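Local coordinates for protein citryl-spermidine/3,4-dihydroxybenzoyl-citryl-spermidine:spermidine ligase (Bacillus anthracis, PDB 3TO3) that condenses spermidine with citryl-spermidine intermediates at the expense of ATP, a step in the biosynthesis of the siderophore petrobactin, at residues Y181-M186 with A280-R285; I134-R139 with L157-P162; D151-H156 with D383-N388. All blocks are in the same frame, centred on the assembly; numbering follows the deposited sequence.

Contact 1: Y181-M186 with A280-R285. With ATP (adenosine-5'-triphosphate), chain E.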
loop_
_atom_site.group_PDB
_atom_site.type_symbol
_atom_site.label_atom_id
_atom_site.label_comp_id
_atom_site.label_asym_id
_atom_site.label_seq_id
_atom_site.Cartn_x
_atom_site.Cartn_y
_atom_site.Cartn_z
ATOM N N TYR B 181 -11.730 9.799 9.238
ATOM C CA TYR B 181 -10.635 10.338 10.026
ATOM C C TYR B 181 -9.991 11.651 9.618
ATOM O O TYR B 181 -9.185 12.190 10.384
ATOM C CB TYR B 181 -9.573 9.254 10.174
ATOM C CG TYR B 181 -10.202 8.014 10.685
ATOM C CD1 TYR B 181 -10.763 7.980 11.968
ATOM C CD2 TYR B 181 -10.273 6.880 9.899
ATOM C CE1 TYR B 181 -11.389 6.826 12.452
ATOM C CE2 TYR B 181 -10.882 5.713 10.374
ATOM C CZ TYR B 181 -11.435 5.690 11.646
ATOM O OH TYR B 181 -12.045 4.546 12.096
ATOM N N GLY B 182 -10.362 12.194 8.456
ATOM C CA GLY B 182 -9.726 13.414 7.985
ATOM C C GLY B 182 -10.153 14.538 8.914
ATOM O O GLY B 182 -11.330 14.644 9.299
ATOM N N TYR B 183 -9.194 15.363 9.305
ATOM C CA TYR B 183 -9.449 16.366 10.309
ATOM C C TYR B 183 -10.474 17.411 9.835
ATOM O O TYR B 183 -11.107 18.075 10.655
ATOM C CB TYR B 183 -8.137 17.018 10.767
ATOM C CG TYR B 183 -7.536 18.068 9.830
ATOM C CD1 TYR B 183 -8.068 19.361 9.761
ATOM C CD2 TYR B 183 -6.409 17.782 9.054
ATOM C CE1 TYR B 183 -7.504 20.344 8.919
ATOM C CE2 TYR B 183 -5.832 18.754 8.213
ATOM C CZ TYR B 183 -6.388 20.029 8.147
ATOM O OH TYR B 183 -5.832 20.980 7.313
ATOM N N GLU B 184 -10.646 17.552 8.523
ATOM C CA GLU B 184 -11.625 18.511 7.987
ATOM C C GLU B 184 -13.056 18.161 8.402
ATOM O O GLU B 184 -13.927 19.044 8.476
ATOM C CB GLU B 184 -11.585 18.583 6.444
ATOM C CG GLU B 184 -10.229 18.920 5.834
ATOM C CD GLU B 184 -9.485 17.683 5.319
ATOM O OE1 GLU B 184 -9.552 16.617 5.976
ATOM O OE2 GLU B 184 -8.848 17.777 4.245
ATOM N N PHE B 185 -13.306 16.872 8.623
ATOM C CA PHE B 185 -14.671 16.409 8.827
ATOM C C PHE B 185 -15.121 16.340 10.280
ATOM O O PHE B 185 -16.308 16.142 10.555
ATOM C CB PHE B 185 -14.919 15.125 8.039
ATOM C CG PHE B 185 -14.419 15.217 6.639
ATOM C CD1 PHE B 185 -13.230 14.597 6.269
ATOM C CD2 PHE B 185 -15.085 16.000 5.704
ATOM C CE1 PHE B 185 -12.740 14.708 4.974
ATOM C CE2 PHE B 185 -14.608 16.110 4.414
ATOM C CZ PHE B 185 -13.420 15.439 4.051
HETATM N N MSE B 186 -14.173 16.539 11.190
HETATM C CA MSE B 186 -14.457 16.739 12.621
HETATM C C MSE B 186 -15.324 15.646 13.187
HETATM O O MSE B 186 -16.268 15.921 13.919
HETATM C CB MSE B 186 -15.166 18.065 12.850
HETATM C CG MSE B 186 -14.294 19.273 12.642
HETATM SE SE MSE B 186 -15.247 20.879 13.194
HETATM C CE MSE B 186 -16.475 21.023 11.693
ATOM N N ALA B 280 -9.637 14.689 15.685
ATOM C CA ALA B 280 -8.288 14.962 15.172
ATOM C C ALA B 280 -8.022 16.438 15.030
ATOM O O ALA B 280 -8.939 17.188 14.742
ATOM C CB ALA B 280 -8.056 14.283 13.801
ATOM N N GLN B 281 -6.759 16.829 15.217
ATOM C CA GLN B 281 -6.245 18.152 14.832
ATOM C C GLN B 281 -5.643 18.139 13.410
ATOM O O GLN B 281 -5.771 17.155 12.691
ATOM C CB GLN B 281 -5.186 18.598 15.828
ATOM C CG GLN B 281 -5.686 18.576 17.254
ATOM C CD GLN B 281 -4.706 19.212 18.239
ATOM O OE1 GLN B 281 -3.583 18.730 18.411
ATOM N NE2 GLN B 281 -5.136 20.300 18.893
ATOM N N GLN B 282 -4.981 19.222 13.013
ATOM C CA GLN B 282 -4.352 19.299 11.697
ATOM C C GLN B 282 -3.406 18.151 11.442
ATOM O O GLN B 282 -3.184 17.783 10.297
ATOM C CB GLN B 282 -3.550 20.589 11.558
ATOM C CG GLN B 282 -4.375 21.827 11.226
ATOM C CD GLN B 282 -3.514 23.079 11.123
ATOM O OE1 GLN B 282 -3.305 23.598 10.029
ATOM N NE2 GLN B 282 -2.992 23.558 12.269
ATOM N N SER B 283 -2.834 17.598 12.508
ATOM C CA SER B 283 -1.829 16.535 12.413
ATOM C C SER B 283 -2.456 15.174 12.145
ATOM O O SER B 283 -1.825 14.277 11.575
ATOM C CB SER B 283 -0.920 16.531 13.666
ATOM O OG SER B 283 -0.992 15.343 14.449
HETATM N N MSE B 284 -3.688 15.022 12.607
HETATM C CA MSE B 284 -4.502 13.809 12.447
HETATM C C MSE B 284 -4.126 12.584 13.290
HETATM O O MSE B 284 -5.000 11.783 13.596
HETATM C CB MSE B 284 -4.526 13.377 11.007
HETATM C CG MSE B 284 -5.461 14.235 10.195
HETATM SE SE MSE B 284 -5.645 13.482 8.464
HETATM C CE MSE B 284 -6.340 11.738 9.001
ATOM N N ARG B 285 -2.893 12.494 13.772
ATOM C CA ARG B 285 -2.554 11.448 14.732
ATOM C C ARG B 285 -2.572 12.056 16.133
ATOM O O ARG B 285 -2.357 11.383 17.125
ATOM C CB ARG B 285 -1.220 10.771 14.395
ATOM C CG ARG B 285 -0.106 11.749 14.220
ATOM C CD ARG B 285 1.237 11.073 14.213
ATOM N NE ARG B 285 2.295 12.049 14.001
ATOM C CZ ARG B 285 3.592 11.776 14.053
ATOM N NH1 ARG B 285 3.990 10.543 14.322
ATOM N NH2 ARG B 285 4.489 12.736 13.834
HETATM P PB ATP E . 2.700 16.135 14.237
HETATM O O1B ATP E . 1.803 14.926 14.318
HETATM O O2B ATP E . 4.133 15.713 14.427
HETATM O O3B ATP E . 2.268 17.185 15.325
HETATM P PA ATP E . 2.898 16.140 11.526
HETATM O O1A ATP E . 2.753 14.642 11.711
HETATM O O2A ATP E . 4.301 16.546 11.090
HETATM O O3A ATP E . 2.555 16.861 12.860
HETATM O "O5'" ATP E . 1.859 16.570 10.429
HETATM C "C5'" ATP E . 1.291 17.827 10.445
HETATM C "C4'" ATP E . 0.682 18.270 9.237
HETATM O "O4'" ATP E . 0.561 19.733 9.253
HETATM C "C3'" ATP E . 1.534 17.942 8.071
HETATM O "O3'" ATP E . 0.843 17.138 7.195
HETATM C "C2'" ATP E . 1.857 19.243 7.458
HETATM O "O2'" ATP E . 1.898 19.145 6.097
HETATM C "C1'" ATP E . 0.724 20.097 7.916
HETATM N N9 ATP E . 0.907 21.514 7.753
HETATM C C8 ATP E . 0.013 22.324 7.157
HETATM N N7 ATP E . 0.505 23.570 7.185
HETATM C C5 ATP E . 1.707 23.564 7.805
HETATM C C6 ATP E . 2.638 24.568 8.108
HETATM N N6 ATP E . 2.365 25.925 7.724
HETATM N N1 ATP E . 3.779 24.235 8.755
HETATM C C2 ATP E . 4.018 22.955 9.105
HETATM N N3 ATP E . 3.142 21.964 8.825
HETATM C C4 ATP E . 1.978 22.236 8.177
HETATM O O HOH W 1 -7.354 10.925 12.711
#
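Tyr183 lays its ring against the type I turn formed by Gln281 to Met284, and this tyrosine buries more surface than any other residue of the contact. The CA of Gln282 sits over one face of the ring, a CH-pi contact in which Gln282 CA lies 3.8 Å from the Tyr183 ring centroid and only 14° off the normal. Tyr183 CG stands between its own backbone N and carbonyl carbon, and this torsion (chi1 78°) helps to lay the ring against Gln282. At the ring edge, near its plane, Tyr183 CD2 meets Met284 CG at 3.8 Å, so the aromatic group touches the turn on a face and an edge at once. Tyr183 CB rests 3.1 Å from Gln281 O. The hydroxyl is hydrogen-bonded to the carbonyl oxygen of Leu157.

Met284, a selenomethionine, bends at its last torsion (chi3 59°), which takes CE back over the end of helix 175-181, toward the Tyr181 carbonyl. A water joins the two backbones there, donating to Tyr181 O at 3.2 Å and to Met284 O at 2.7 Å. Gln282 turns its amide away from the tyrosine, toward Asn388 and Glu154.

On the other side of the turn, Ser283 OG donates to ATP O1B at 2.8 Å. The extended Arg285 side chain carries NE to the same oxygen, 2.9 Å from ATP O1B, and its NH2 donates to ATP O2B at 3.1 Å. The tyrosine thus backs a phosphate-binding turn between strands 278-280 and 286-289, part of the ATP site of this IucA/IucC-family synthetase.

Contact 2: I134-R139 with L157-P162. With ATP (adenosine-5'-triphosphate), chain E.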
loop_
_atom_site.group_PDB
_atom_site.type_symbol
_atom_site.label_atom_id
_atom_site.label_comp_id
_atom_site.label_asym_id
_atom_site.label_seq_id
_atom_site.Cartn_x
_atom_site.Cartn_y
_atom_site.Cartn_z
ATOM N N ILE B 134 -12.060 17.025 -2.194
ATOM C CA ILE B 134 -13.215 16.703 -1.349
ATOM C C ILE B 134 -13.331 17.710 -0.190
ATOM O O ILE B 134 -14.430 18.191 0.152
ATOM C CB ILE B 134 -13.110 15.274 -0.777
ATOM C CG1 ILE B 134 -12.987 14.280 -1.924
ATOM C CG2 ILE B 134 -14.352 14.928 0.067
ATOM C CD1 ILE B 134 -12.247 13.022 -1.570
ATOM N N ALA B 135 -12.200 18.047 0.415
ATOM C CA ALA B 135 -12.263 19.030 1.501
ATOM C C ALA B 135 -12.734 20.437 1.019
ATOM O O ALA B 135 -13.611 21.041 1.640
ATOM C CB ALA B 135 -10.954 19.106 2.254
ATOM N N GLN B 136 -12.141 20.956 -0.057
ATOM C CA GLN B 136 -12.535 22.267 -0.595
ATOM C C GLN B 136 -14.007 22.227 -1.020
ATOM O O GLN B 136 -14.716 23.212 -0.907
ATOM C CB GLN B 136 -11.672 22.675 -1.785
ATOM C CG GLN B 136 -10.196 22.814 -1.461
ATOM C CD GLN B 136 -9.954 23.806 -0.353
ATOM O OE1 GLN B 136 -10.568 24.868 -0.325
ATOM N NE2 GLN B 136 -9.092 23.452 0.592
ATOM N N TYR B 137 -14.469 21.076 -1.493
ATOM C CA TYR B 137 -15.843 20.984 -1.928
ATOM C C TYR B 137 -16.838 20.964 -0.752
ATOM O O TYR B 137 -17.928 21.502 -0.853
ATOM C CB TYR B 137 -16.027 19.766 -2.814
ATOM C CG TYR B 137 -17.433 19.602 -3.301
ATOM C CD1 TYR B 137 -17.887 20.347 -4.371
ATOM C CD2 TYR B 137 -18.308 18.690 -2.706
ATOM C CE1 TYR B 137 -19.186 20.216 -4.847
ATOM C CE2 TYR B 137 -19.626 18.543 -3.178
ATOM C CZ TYR B 137 -20.050 19.326 -4.256
ATOM O OH TYR B 137 -21.322 19.243 -4.771
ATOM N N GLU B 138 -16.458 20.372 0.372
ATOM C CA GLU B 138 -17.355 20.318 1.525
ATOM C C GLU B 138 -17.417 21.594 2.365
ATOM O O GLU B 138 -18.378 21.781 3.112
ATOM C CB GLU B 138 -17.002 19.130 2.417
ATOM C CG GLU B 138 -17.345 17.812 1.773
ATOM C CD GLU B 138 -18.843 17.559 1.740
ATOM O OE1 GLU B 138 -19.380 17.264 0.645
ATOM O OE2 GLU B 138 -19.482 17.640 2.816
ATOM N N ARG B 139 -16.412 22.466 2.224
ATOM C CA ARG B 139 -16.276 23.660 3.061
ATOM C C ARG B 139 -17.367 24.691 2.779
ATOM O O ARG B 139 -17.771 24.873 1.620
ATOM C CB ARG B 139 -14.890 24.299 2.906
ATOM C CG ARG B 139 -14.716 25.170 1.653
ATOM C CD ARG B 139 -13.277 25.723 1.498
ATOM N NE ARG B 139 -12.803 26.479 2.667
ATOM C CZ ARG B 139 -11.566 26.965 2.819
ATOM N NH1 ARG B 139 -10.637 26.781 1.884
ATOM N NH2 ARG B 139 -11.254 27.643 3.921
ATOM N N LEU B 157 -9.146 25.295 9.321
ATOM C CA LEU B 157 -8.137 25.635 8.332
ATOM C C LEU B 157 -7.818 24.323 7.668
ATOM O O LEU B 157 -7.049 23.499 8.173
ATOM C CB LEU B 157 -6.850 26.126 8.992
ATOM C CG LEU B 157 -6.861 27.169 10.091
ATOM C CD1 LEU B 157 -5.469 27.160 10.720
ATOM C CD2 LEU B 157 -7.234 28.527 9.525
ATOM N N ILE B 158 -8.354 24.182 6.478
ATOM C CA ILE B 158 -8.230 22.943 5.746
ATOM C C ILE B 158 -7.157 23.007 4.663
ATOM O O ILE B 158 -7.005 22.070 3.898
ATOM C CB ILE B 158 -9.599 22.493 5.204
ATOM C CG1 ILE B 158 -10.039 23.413 4.054
ATOM C CG2 ILE B 158 -10.649 22.426 6.390
ATOM C CD1 ILE B 158 -11.287 22.939 3.388
ATOM N N ASP B 159 -6.443 24.122 4.558
ATOM C CA ASP B 159 -5.586 24.305 3.379
ATOM C C ASP B 159 -4.292 23.490 3.395
ATOM O O ASP B 159 -3.787 23.084 2.340
ATOM C CB ASP B 159 -5.335 25.795 3.077
ATOM C CG ASP B 159 -6.570 26.484 2.445
ATOM O OD1 ASP B 159 -7.295 25.809 1.675
ATOM O OD2 ASP B 159 -6.821 27.684 2.736
ATOM N N GLY B 160 -3.766 23.213 4.584
ATOM C CA GLY B 160 -2.528 22.464 4.657
ATOM C C GLY B 160 -1.374 23.319 4.167
ATOM O O GLY B 160 -1.452 24.549 4.086
ATOM N N HIS B 161 -0.292 22.659 3.819
ATOM C CA HIS B 161 0.964 23.340 3.601
ATOM C C HIS B 161 1.015 24.144 2.298
ATOM O O HIS B 161 0.655 23.647 1.235
ATOM C CB HIS B 161 2.091 22.312 3.635
ATOM C CG HIS B 161 3.371 22.858 4.156
ATOM N ND1 HIS B 161 4.194 23.663 3.393
ATOM C CD2 HIS B 161 3.972 22.729 5.368
ATOM C CE1 HIS B 161 5.250 24.003 4.117
ATOM N NE2 HIS B 161 5.141 23.451 5.319
ATOM N N PRO B 162 1.430 25.409 2.409
ATOM C CA PRO B 162 1.643 26.430 1.356
ATOM C C PRO B 162 2.906 26.184 0.482
ATOM O O PRO B 162 3.065 26.798 -0.585
ATOM C CB PRO B 162 1.715 27.757 2.150
ATOM C CG PRO B 162 2.323 27.314 3.524
ATOM C CD PRO B 162 1.822 25.886 3.763
HETATM P PB ATP E . 2.700 16.135 14.237
HETATM O O1B ATP E . 1.803 14.926 14.318
HETATM O O2B ATP E . 4.133 15.713 14.427
HETATM O O3B ATP E . 2.268 17.185 15.325
HETATM P PA ATP E . 2.898 16.140 11.526
HETATM O O1A ATP E . 2.753 14.642 11.711
HETATM O O2A ATP E . 4.301 16.546 11.090
HETATM O O3A ATP E . 2.555 16.861 12.860
HETATM O "O5'" ATP E . 1.859 16.570 10.429
HETATM C "C5'" ATP E . 1.291 17.827 10.445
HETATM C "C4'" ATP E . 0.682 18.270 9.237
HETATM O "O4'" ATP E . 0.561 19.733 9.253
HETATM C "C3'" ATP E . 1.534 17.942 8.071
HETATM O "O3'" ATP E . 0.843 17.138 7.195
HETATM C "C2'" ATP E . 1.857 19.243 7.458
HETATM O "O2'" ATP E . 1.898 19.145 6.097
HETATM C "C1'" ATP E . 0.724 20.097 7.916
HETATM N N9 ATP E . 0.907 21.514 7.753
HETATM C C8 ATP E . 0.013 22.324 7.157
HETATM N N7 ATP E . 0.505 23.570 7.185
HETATM C C5 ATP E . 1.707 23.564 7.805
HETATM C C6 ATP E . 2.638 24.568 8.108
HETATM N N6 ATP E . 2.365 25.925 7.724
HETATM N N1 ATP E . 3.779 24.235 8.755
HETATM C C2 ATP E . 4.018 22.955 9.105
HETATM N N3 ATP E . 3.142 21.964 8.825
HETATM C C4 ATP E . 1.978 22.236 8.177
HETATM O O HOH W 2 -8.786 28.853 1.209
#
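The adenine-binding loop of the ATP pocket is joined here to the end of helix 115-138, through Ile158 and Asp159 on the loop and Ala135, Gln136 and Arg139 on the helix side. Ile158 buries the most surface. Its CG1 stands between the backbone N and the carbonyl carbon (chi1 71°), and the extended branch beyond it sends CD1 between Ala135 of the helix and Arg139 just after it, 4.0 Å from Ala135 CB and 3.9 Å from Arg139 CB. The same branch underlies the arginine head, with Ile158 CG1 4.0 Å from the guanidinium plane of Arg139 and over its centre.

The polar groups gather next to this apolar patch. Arg139 NH1 donates to Gln136 OE1 at 2.9 Å, in the plane of the amide carbonyl and on a lone pair. That bond fixes the glutamine head, whose NE2 makes a weak hydrogen bond to Asp159 OD1 at 3.2 Å and has a second partner in Asp132; the amide and the Asp159 carboxylate planes are only 19° apart. Arg139 NH1 also forms a rather long salt bridge to Asp159 OD1 at 3.5 Å, with the guanidinium and carboxylate planes 64° apart. A water completes the link, accepting from Arg139 NH1 and donating to Asp159 OD2.

Farther along the loop, His161 N approaches ATP C8 at 3.4 Å, beside Gly160. The Asp159 carboxylate is thus approached by an amide in a weak bond, a water and a long ion pair, a setting that would probably favour its charged form and that ties the nucleotide-binding loop to the helix by both polar and apolar contacts.

Contact 3: D151-H156 with D383-N388. With ATP (adenosine-5'-triphosphate), chain E.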
loop_
_atom_site.group_PDB
_atom_site.type_symbol
_atom_site.label_atom_id
_atom_site.label_comp_id
_atom_site.label_asym_id
_atom_site.label_seq_id
_atom_site.Cartn_x
_atom_site.Cartn_y
_atom_site.Cartn_z
ATOM N N ASP B 151 -10.110 25.440 18.960
ATOM C CA ASP B 151 -10.430 24.105 18.499
ATOM C C ASP B 151 -11.146 24.133 17.160
ATOM O O ASP B 151 -10.853 23.309 16.302
ATOM C CB ASP B 151 -11.259 23.360 19.548
ATOM C CG ASP B 151 -10.500 23.146 20.825
ATOM O OD1 ASP B 151 -9.308 22.803 20.738
ATOM O OD2 ASP B 151 -11.091 23.347 21.913
ATOM N N GLU B 152 -12.067 25.089 17.003
ATOM C CA GLU B 152 -12.813 25.295 15.762
ATOM C C GLU B 152 -11.889 25.669 14.611
ATOM O O GLU B 152 -12.073 25.200 13.484
ATOM C CB GLU B 152 -13.882 26.375 15.936
ATOM C CG GLU B 152 -15.271 25.875 16.320
ATOM C CD GLU B 152 -16.148 26.982 16.942
ATOM O OE1 GLU B 152 -15.673 28.139 17.079
ATOM O OE2 GLU B 152 -17.314 26.687 17.304
ATOM N N LEU B 153 -10.882 26.498 14.885
ATOM C CA LEU B 153 -9.923 26.856 13.836
ATOM C C LEU B 153 -9.002 25.713 13.403
ATOM O O LEU B 153 -8.685 25.599 12.216
ATOM C CB LEU B 153 -9.089 28.056 14.247
ATOM C CG LEU B 153 -9.775 29.402 14.067
ATOM C CD1 LEU B 153 -9.036 30.464 14.855
ATOM C CD2 LEU B 153 -9.818 29.734 12.577
ATOM N N GLU B 154 -8.548 24.887 14.348
ATOM C CA GLU B 154 -7.692 23.770 13.971
ATOM C C GLU B 154 -8.353 23.007 12.830
ATOM O O GLU B 154 -7.703 22.736 11.822
ATOM C CB GLU B 154 -7.384 22.827 15.144
ATOM C CG GLU B 154 -6.221 23.259 16.051
ATOM C CD GLU B 154 -4.824 22.874 15.522
ATOM O OE1 GLU B 154 -4.721 22.117 14.532
ATOM O OE2 GLU B 154 -3.816 23.331 16.119
ATOM N N ASN B 155 -9.636 22.675 12.981
ATOM C CA ASN B 155 -10.333 21.891 11.951
ATOM C C ASN B 155 -10.914 22.703 10.792
ATOM O O ASN B 155 -11.219 22.152 9.733
ATOM C CB ASN B 155 -11.420 21.007 12.565
ATOM C CG ASN B 155 -10.867 20.071 13.629
ATOM O OD1 ASN B 155 -10.943 20.347 14.836
ATOM N ND2 ASN B 155 -10.281 18.966 13.185
ATOM N N HIS B 156 -11.043 24.012 10.967
ATOM C CA HIS B 156 -11.513 24.832 9.853
ATOM C C HIS B 156 -10.418 25.391 8.925
ATOM O O HIS B 156 -10.720 25.829 7.806
ATOM C CB HIS B 156 -12.552 25.875 10.299
ATOM C CG HIS B 156 -13.885 25.268 10.630
ATOM N ND1 HIS B 156 -14.741 24.778 9.663
ATOM C CD2 HIS B 156 -14.492 25.033 11.822
ATOM C CE1 HIS B 156 -15.823 24.285 10.244
ATOM N NE2 HIS B 156 -15.697 24.428 11.552
ATOM N N ASP B 383 -8.148 33.838 23.569
ATOM C CA ASP B 383 -8.358 32.665 22.704
ATOM C C ASP B 383 -7.052 32.337 21.970
ATOM O O ASP B 383 -6.015 32.965 22.223
ATOM C CB ASP B 383 -9.519 32.861 21.714
ATOM C CG ASP B 383 -10.283 31.547 21.416
ATOM O OD1 ASP B 383 -9.686 30.429 21.494
ATOM O OD2 ASP B 383 -11.494 31.646 21.108
ATOM N N ALA B 384 -7.088 31.359 21.072
ATOM C CA ALA B 384 -5.860 30.874 20.467
ATOM C C ALA B 384 -6.102 30.494 19.033
ATOM O O ALA B 384 -7.176 30.021 18.686
ATOM C CB ALA B 384 -5.316 29.652 21.241
ATOM N N VAL B 385 -5.086 30.681 18.203
ATOM C CA VAL B 385 -5.181 30.294 16.813
ATOM C C VAL B 385 -3.882 29.576 16.440
ATOM O O VAL B 385 -2.809 29.992 16.846
ATOM C CB VAL B 385 -5.436 31.568 15.898
ATOM C CG1 VAL B 385 -4.412 32.633 16.161
ATOM C CG2 VAL B 385 -5.390 31.210 14.446
ATOM N N PRO B 386 -3.976 28.505 15.646
ATOM C CA PRO B 386 -2.756 27.875 15.127
ATOM C C PRO B 386 -1.948 28.859 14.309
ATOM O O PRO B 386 -2.513 29.638 13.544
ATOM C CB PRO B 386 -3.275 26.757 14.221
ATOM C CG PRO B 386 -4.763 26.919 14.152
ATOM C CD PRO B 386 -5.192 27.745 15.317
ATOM N N PHE B 387 -0.633 28.816 14.443
ATOM C CA PHE B 387 0.175 29.883 13.888
ATOM C C PHE B 387 0.084 29.973 12.361
ATOM O O PHE B 387 0.009 31.066 11.823
ATOM C CB PHE B 387 1.606 29.811 14.395
ATOM C CG PHE B 387 2.399 31.062 14.167
ATOM C CD1 PHE B 387 2.428 32.053 15.120
ATOM C CD2 PHE B 387 3.108 31.247 12.993
ATOM C CE1 PHE B 387 3.180 33.201 14.922
ATOM C CE2 PHE B 387 3.839 32.387 12.792
ATOM C CZ PHE B 387 3.884 33.365 13.765
ATOM N N ASN B 388 0.041 28.845 11.662
ATOM C CA ASN B 388 -0.204 28.904 10.223
ATOM C C ASN B 388 -1.605 29.450 9.849
ATOM O O ASN B 388 -1.856 29.832 8.716
ATOM C CB ASN B 388 0.057 27.554 9.548
ATOM C CG ASN B 388 -0.902 26.467 10.016
ATOM O OD1 ASN B 388 -1.209 26.352 11.208
ATOM N ND2 ASN B 388 -1.363 25.649 9.076
HETATM P PB ATP E . 2.700 16.135 14.237
HETATM O O1B ATP E . 1.803 14.926 14.318
HETATM O O2B ATP E . 4.133 15.713 14.427
HETATM O O3B ATP E . 2.268 17.185 15.325
HETATM P PA ATP E . 2.898 16.140 11.526
HETATM O O1A ATP E . 2.753 14.642 11.711
HETATM O O2A ATP E . 4.301 16.546 11.090
HETATM O O3A ATP E . 2.555 16.861 12.860
HETATM O "O5'" ATP E . 1.859 16.570 10.429
HETATM C "C5'" ATP E . 1.291 17.827 10.445
HETATM C "C4'" ATP E . 0.682 18.270 9.237
HETATM O "O4'" ATP E . 0.561 19.733 9.253
HETATM C "C3'" ATP E . 1.534 17.942 8.071
HETATM O "O3'" ATP E . 0.843 17.138 7.195
HETATM C "C2'" ATP E . 1.857 19.243 7.458
HETATM O "O2'" ATP E . 1.898 19.145 6.097
HETATM C "C1'" ATP E . 0.724 20.097 7.916
HETATM N N9 ATP E . 0.907 21.514 7.753
HETATM C C8 ATP E . 0.013 22.324 7.157
HETATM N N7 ATP E . 0.505 23.570 7.185
HETATM C C5 ATP E . 1.707 23.564 7.805
HETATM C C6 ATP E . 2.638 24.568 8.108
HETATM N N6 ATP E . 2.365 25.925 7.724
HETATM N N1 ATP E . 3.779 24.235 8.755
HETATM C C2 ATP E . 4.018 22.955 9.105
HETATM N N3 ATP E . 3.142 21.964 8.825
HETATM C C4 ATP E . 1.978 22.236 8.177
#
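Leu153 of helix 150-156 meets Val385 and Pro386 of strand 383-386. Its CB lies 4.1 Å from Pro386 CD, flanking the proline ring. CG lies anti to the carbonyl carbon (chi1 -80°), beside the backbone N, and from it the CD1 branch reaches the valine: Leu153 CD1 packs 3.7 Å from Val385 CG2 and 3.9 Å from Val385 CB. The two side chains meet at a slant. The contacts with Val385 and Pro386 are apolar; Leu153 CD1 also lies in van der Waals contact with Ala384 O, at 4.3 Å.

One residue on, the Glu154 chain bends at chi2 (-83°) and runs past the proline in the opposite direction, which brings Glu154 OE2 to 4.0 Å from Pro386 CB. This is van der Waals packing; the carboxylate finds its polar partners elsewhere, OE1 accepting from Gln282 NE2 and OE2 making a weak hydrogen bond with Tyr150 OH. Farther along the chain, Asn388 enters the nucleotide pocket, its CB 3.4 Å from ATP N6.

The helix and the strand run nearly parallel, 16° apart, with their axes 7.5 Å from each other at closest approach. The strand is hydrogen-bonded antiparallel to strand 443-448 in the mixed sheet. Helix 150-156 packs on strand 383-386 through Leu153 and Glu154, while Phe387 inserts its side chain among helices 410-432 and 502-528.

How the contacts relate
All three contacts touch the same ATP molecule, with centres 11 to 14 Å apart. Along the chain contact 2 closes before contact 1 opens, whereas contact 3 spans contact 1 and alternates with contact 2, because 151-156 falls between 134-139 and 157-162, while 383-388 comes after both. Strands 278-280 and 286-289, flanking 280-285, and strand 383-386 belong to the same mixed sheet. Tyr183 and Glu184 of contact 1 touch contact 2. Asn155 of contact 3 bonds to the carbonyls of Tyr183 and Ala280, bridging the two segments of contact 1, and Leu157 packs on Pro386. Phosphates are gripped at contact 1, while adenine lies beside 157-162 and Asn388, so distant pieces of the chain converge on the nucleotide.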